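Local coordinates for high affinity transport system protein p37 (Mycoplasma hyorhinis, PDB 3EKI) that binds thiamine diphosphate outside the cell membrane as the lipoprotein component of a high-affinity transport system, which probably takes up this cofactor, at residues A[170-175]-A[334-339]; A[246-251]-A[286-291]. All coordinates share one frame; numbering follows the deposited sequence.

Contact 1. Residues A[170-175]-A[334-339]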
loop_
_atom_site.group_PDB
_atom_site.type_symbol
_atom_site.label_atom_id
_atom_site.label_comp_id
_atom_site.label_asym_id
_atom_site.label_seq_id
_atom_site.Cartn_x
_atom_site.Cartn_y
_atom_site.Cartn_z
ATOM N N PRO A 170 -4.926 20.868 2.484
ATOM C CA PRO A 170 -4.070 20.216 1.493
ATOM C C PRO A 170 -4.584 18.839 1.072
ATOM O O PRO A 170 -4.395 18.455 -0.078
ATOM C CB PRO A 170 -2.727 20.060 2.210
ATOM C CG PRO A 170 -2.978 20.332 3.640
ATOM C CD PRO A 170 -4.216 21.171 3.742
ATOM N N LEU A 171 -5.226 18.119 1.966
ATOM C CA LEU A 171 -5.729 16.777 1.644
ATOM C C LEU A 171 -6.974 16.860 0.762
ATOM O O LEU A 171 -7.288 15.975 -0.040
ATOM C CB LEU A 171 -6.004 15.996 2.932
ATOM C CG LEU A 171 -4.814 15.847 3.891
ATOM C CD1 LEU A 171 -5.178 14.860 4.991
ATOM C CD2 LEU A 171 -3.559 15.441 3.130
ATOM N N VAL A 172 -7.723 17.948 0.927
ATOM C CA VAL A 172 -8.886 18.198 0.093
ATOM C C VAL A 172 -8.439 18.641 -1.284
ATOM O O VAL A 172 -9.047 18.242 -2.294
ATOM C CB VAL A 172 -9.836 19.232 0.730
ATOM C CG1 VAL A 172 -10.960 19.573 -0.234
ATOM C CG2 VAL A 172 -10.387 18.661 2.028
ATOM N N LYS A 173 -7.382 19.424 -1.358
ATOM C CA LYS A 173 -6.829 19.843 -2.648
ATOM C C LYS A 173 -6.362 18.630 -3.447
ATOM O O LYS A 173 -6.580 18.541 -4.666
ATOM C CB LYS A 173 -5.699 20.845 -2.418
ATOM C CG LYS A 173 -6.208 22.165 -1.827
ATOM C CD LYS A 173 -5.057 23.159 -1.784
ATOM C CE LYS A 173 -4.707 23.544 -0.359
ATOM N NZ LYS A 173 -3.283 23.964 -0.229
ATOM N N ILE A 174 -5.719 17.662 -2.802
ATOM C CA ILE A 174 -5.352 16.455 -3.575
ATOM C C ILE A 174 -6.566 15.715 -4.093
ATOM O O ILE A 174 -6.645 15.209 -5.213
ATOM C CB ILE A 174 -4.468 15.520 -2.716
ATOM C CG1 ILE A 174 -3.101 16.125 -2.384
ATOM C CG2 ILE A 174 -4.319 14.188 -3.417
ATOM C CD1 ILE A 174 -2.377 15.519 -1.200
ATOM N N ALA A 175 -7.627 15.631 -3.267
ATOM C CA ALA A 175 -8.873 14.975 -3.687
ATOM C C ALA A 175 -9.445 15.683 -4.924
ATOM O O ALA A 175 -9.959 15.041 -5.843
ATOM C CB ALA A 175 -9.871 14.921 -2.555
ATOM N N ALA A 334 -13.761 11.571 -5.044
ATOM C CA ALA A 334 -12.930 11.695 -3.871
ATOM C C ALA A 334 -13.402 12.856 -2.995
ATOM O O ALA A 334 -13.633 13.958 -3.503
ATOM C CB ALA A 334 -11.483 11.904 -4.288
ATOM N N LEU A 335 -13.491 12.604 -1.700
ATOM C CA LEU A 335 -13.778 13.643 -0.718
ATOM C C LEU A 335 -12.530 14.243 -0.106
ATOM O O LEU A 335 -12.331 15.462 -0.035
ATOM C CB LEU A 335 -14.693 13.053 0.354
ATOM C CG LEU A 335 -14.975 13.969 1.554
ATOM C CD1 LEU A 335 -15.892 15.091 1.152
ATOM C CD2 LEU A 335 -15.537 13.101 2.673
ATOM N N ILE A 336 -11.612 13.377 0.354
ATOM C CA ILE A 336 -10.394 13.808 0.994
ATOM C C ILE A 336 -9.425 12.619 1.010
ATOM O O ILE A 336 -9.911 11.483 0.998
ATOM C CB ILE A 336 -10.638 14.324 2.420
ATOM C CG1 ILE A 336 -9.477 15.086 3.050
ATOM C CG2 ILE A 336 -11.109 13.199 3.327
ATOM C CD1 ILE A 336 -9.834 15.876 4.284
ATOM N N VAL A 337 -8.132 12.907 0.980
ATOM C CA VAL A 337 -7.167 11.812 1.193
ATOM C C VAL A 337 -6.721 11.818 2.649
ATOM O O VAL A 337 -7.196 12.617 3.473
ATOM C CB VAL A 337 -5.968 11.869 0.248
ATOM C CG1 VAL A 337 -6.520 11.781 -1.187
ATOM C CG2 VAL A 337 -5.088 13.077 0.428
ATOM N N THR A 338 -5.801 10.939 3.019
ATOM C CA THR A 338 -5.349 10.881 4.403
ATOM C C THR A 338 -3.925 11.407 4.545
ATOM O O THR A 338 -3.297 11.840 3.594
ATOM C CB THR A 338 -5.389 9.453 4.966
ATOM O OG1 THR A 338 -4.317 8.668 4.374
ATOM C CG2 THR A 338 -6.689 8.727 4.651
ATOM N N ASN A 339 -3.414 11.355 5.775
ATOM C CA ASN A 339 -2.027 11.623 6.096
ATOM C C ASN A 339 -1.197 10.462 5.530
ATOM O O ASN A 339 -1.741 9.394 5.282
ATOM C CB ASN A 339 -1.824 11.770 7.594
ATOM C CG ASN A 339 -2.567 12.925 8.230
ATOM O OD1 ASN A 339 -2.786 13.947 7.594
ATOM N ND2 ASN A 339 -2.940 12.739 9.492
#
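L171, on the first turn of helix 170-184, lies across the backbone of 336-339 at the edge of a mixed sheet. Its CB rests 3.6 Å from CG1 of I336, while CG, anti to the carbonyl carbon (chi1 -57°), carries the two methyls over the backbone oxygens of V337 and T338. CD1 approaches O of V337 at 3.4 Å and CD2 meets CG2 of V337 at 3.9 Å, the side chains at a slant. I336 has CG1 anti to its backbone N (chi1 -167°), which sends CD1 to within 3.6 Å of CG2 of V172. I174, about one turn after L171, meets V337 at about a right angle, CG2 of I174 lying 4.0 Å from CG1 of V337. The small A175 lets helix and strand close in, its CB 3.6 Å from O of L335. The one hydrogen bond across, N of V337 to O of L171 at 3.3 Å, is weak, and that oxygen also accepts from N of A175. Strand 331-337 bulges: L335 and I336 both bond to I219 of strand 217-223, a classic beta bulge. The whole is a helix packed by aliphatic side chains on an edge strand, in an alpha/beta lobe of a periplasmic-binding-protein-like fold.

Contact 2. Residues A[246-251]-A[286-291]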
loop_
_atom_site.group_PDB
_atom_site.type_symbol
_atom_site.label_atom_id
_atom_site.label_comp_id
_atom_site.label_asym_id
_atom_site.label_seq_id
_atom_site.Cartn_x
_atom_site.Cartn_y
_atom_site.Cartn_z
ATOM N N PHE A 246 -24.985 7.631 6.093
ATOM C CA PHE A 246 -24.972 7.418 4.644
ATOM C C PHE A 246 -24.344 6.072 4.302
ATOM O O PHE A 246 -24.488 5.573 3.184
ATOM C CB PHE A 246 -24.259 8.560 3.913
ATOM C CG PHE A 246 -25.163 9.787 3.767
ATOM C CD1 PHE A 246 -26.197 9.737 2.845
ATOM C CD2 PHE A 246 -24.948 10.912 4.529
ATOM C CE1 PHE A 246 -27.016 10.849 2.688
ATOM C CE2 PHE A 246 -25.757 12.020 4.375
ATOM C CZ PHE A 246 -26.779 11.967 3.462
ATOM N N GLY A 247 -23.649 5.471 5.274
ATOM C CA GLY A 247 -23.148 4.114 5.121
ATOM C C GLY A 247 -21.697 4.104 4.687
ATOM O O GLY A 247 -21.369 4.609 3.614
ATOM N N ILE A 248 -20.828 3.507 5.504
ATOM C CA ILE A 248 -19.404 3.491 5.214
ATOM C C ILE A 248 -18.877 2.092 4.911
ATOM O O ILE A 248 -19.005 1.168 5.721
ATOM C CB ILE A 248 -18.648 4.062 6.420
ATOM C CG1 ILE A 248 -18.993 5.510 6.745
ATOM C CG2 ILE A 248 -17.144 3.893 6.222
ATOM C CD1 ILE A 248 -18.444 6.015 8.061
ATOM N N LEU A 249 -18.272 1.963 3.750
ATOM C CA LEU A 249 -17.520 0.764 3.374
ATOM C C LEU A 249 -16.065 0.914 3.791
ATOM O O LEU A 249 -15.486 1.987 3.629
ATOM C CB LEU A 249 -17.526 0.550 1.881
ATOM C CG LEU A 249 -18.838 0.366 1.149
ATOM C CD1 LEU A 249 -18.544 0.013 -0.308
ATOM C CD2 LEU A 249 -19.701 -0.712 1.799
ATOM N N HIS A 250 -15.483 -0.164 4.308
ATOM C CA HIS A 250 -14.144 -0.134 4.842
ATOM C C HIS A 250 -13.461 -1.481 4.646
ATOM O O HIS A 250 -14.135 -2.449 4.296
ATOM C CB HIS A 250 -14.267 0.214 6.344
ATOM C CG HIS A 250 -15.132 -0.769 7.069
ATOM N ND1 HIS A 250 -14.583 -1.939 7.565
ATOM C CD2 HIS A 250 -16.448 -0.863 7.366
ATOM C CE1 HIS A 250 -15.517 -2.677 8.146
ATOM N NE2 HIS A 250 -16.684 -2.042 8.042
ATOM N N GLY A 251 -12.160 -1.544 4.909
ATOM C CA GLY A 251 -11.441 -2.822 4.931
ATOM C C GLY A 251 -11.392 -3.387 6.340
ATOM O O GLY A 251 -12.119 -3.020 7.279
ATOM N N ASN A 286 -25.472 -1.309 11.019
ATOM C CA ASN A 286 -25.979 -1.268 9.661
ATOM C C ASN A 286 -25.409 -0.083 8.885
ATOM O O ASN A 286 -25.667 0.047 7.687
ATOM C CB ASN A 286 -27.507 -1.206 9.641
ATOM C CG ASN A 286 -28.076 -2.606 9.877
ATOM O OD1 ASN A 286 -27.759 -3.546 9.150
ATOM N ND2 ASN A 286 -28.925 -2.731 10.888
ATOM N N ALA A 287 -24.638 0.752 9.543
ATOM C CA ALA A 287 -23.992 1.891 8.889
ATOM C C ALA A 287 -22.612 1.542 8.351
ATOM O O ALA A 287 -21.887 2.390 7.825
ATOM C CB ALA A 287 -23.917 3.044 9.873
ATOM N N TYR A 288 -22.186 0.299 8.490
ATOM C CA TYR A 288 -20.860 -0.134 8.108
ATOM C C TYR A 288 -20.888 -1.474 7.397
ATOM O O TYR A 288 -21.689 -2.340 7.753
ATOM C CB TYR A 288 -19.995 -0.312 9.355
ATOM C CG TYR A 288 -19.655 0.947 10.089
ATOM C CD1 TYR A 288 -20.460 1.468 11.090
ATOM C CD2 TYR A 288 -18.480 1.632 9.757
ATOM C CE1 TYR A 288 -20.117 2.639 11.750
ATOM C CE2 TYR A 288 -18.142 2.788 10.411
ATOM C CZ TYR A 288 -18.949 3.290 11.402
ATOM O OH TYR A 288 -18.547 4.454 12.012
ATOM N N LYS A 289 -19.998 -1.646 6.434
ATOM C CA LYS A 289 -19.852 -2.919 5.732
ATOM C C LYS A 289 -18.427 -3.064 5.222
ATOM O O LYS A 289 -17.807 -2.090 4.784
ATOM C CB LYS A 289 -20.838 -3.025 4.578
ATOM C CG LYS A 289 -20.888 -4.401 3.932
ATOM C CD LYS A 289 -21.869 -4.387 2.764
ATOM C CE LYS A 289 -23.297 -4.464 3.316
ATOM N NZ LYS A 289 -23.559 -5.866 3.763
ATOM N N GLN A 290 -17.903 -4.284 5.302
ATOM C CA GLN A 290 -16.530 -4.521 4.844
ATOM C C GLN A 290 -16.536 -4.972 3.392
ATOM O O GLN A 290 -16.898 -6.119 3.071
ATOM C CB GLN A 290 -15.802 -5.541 5.737
ATOM C CG GLN A 290 -14.321 -5.689 5.416
ATOM C CD GLN A 290 -13.671 -6.945 5.948
ATOM O OE1 GLN A 290 -13.662 -7.165 7.151
ATOM N NE2 GLN A 290 -13.139 -7.778 5.073
ATOM N N LYS A 291 -16.149 -4.063 2.513
ATOM C CA LYS A 291 -16.139 -4.262 1.076
ATOM C C LYS A 291 -15.139 -3.307 0.429
ATOM O O LYS A 291 -14.893 -2.228 0.967
ATOM C CB LYS A 291 -17.494 -3.998 0.421
ATOM C CG LYS A 291 -18.690 -4.772 0.904
ATOM C CD LYS A 291 -18.994 -5.997 0.079
ATOM C CE LYS A 291 -19.495 -5.643 -1.313
ATOM N NZ LYS A 291 -19.603 -6.887 -2.144
#
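A beta-alpha-beta crossover brings these strands together: 248-250 and 288-290 are parallel neighbours in a mixed sheet, 288-290 at its edge, and helices 256-269 and 277-283 lie between them in the chain. I248 pairs with Y288, L249 with K289 and H250 with Q290. Four backbone hydrogen bonds form the ladder, starting with N of I248 to O of A287 at 2.8 Å and nearly straight (174°), and ending with N of K291 to O of H250 at 3.1 Å, more bent at 135°. G247, just after helix 240-245, has a positive phi that suits glycine, and turns the chain into the strand.

On one face, I248 and Y288 run side by side, CD1 of I248 coming 4.0 Å from CE2 of the ring. The ring packs among I248, W240 and L277, and its hydroxyl is hydrogen-bonded to D280. H250 shares this face. Its CG sits between backbone N and carbonyl carbon (chi1 57°), which folds the imidazole back over the neighbouring strand: K289 O and Q290 CA lie over one ring face, and Y288 CB approaches the edge. ND1 donates to O of G251 at 2.7 Å, almost in the ring plane. On the other face, CD2 of L249 packs 3.8 Å from CB of K289, using the aliphatic base of a lysine whose chain bends further out.

The face bearing I248, H250 and Y288 is packed under helices 240-245 and 277-283, while the side chains of exposed K289 and Q290 contribute mainly their inner carbons. Because ND1 is the donor to O of G251, it must carry hydrogen, so a neutral imidazole would probably be the ND1-H tautomer. The backbone ladder thus sets the register, and the ND1 bond fixes the ring's rotation.

Contacts 1 and 2 belong to the same mixed sheet: contact 1 lays a helix on one outermost strand, 331-337, while contact 2 pairs the opposite one, 288-290, with its neighbour 248-250; 304-308 and 217-223 lie between. Contact 1 is almost wholly buried, so aliphatic side chains do the work and a single weak hydrogen bond crosses. Contact 2 is also mostly buried, but K289 and Q290 on the outer strand are exposed, and four backbone bonds carry it. In sequence, both segments of contact 2 fall between those of contact 1. The centres are about 20 Å apart and nothing touches directly, yet the side chain of T338 lies about 9 Å and G251 about 7 Å from the bound thiamine diphosphate.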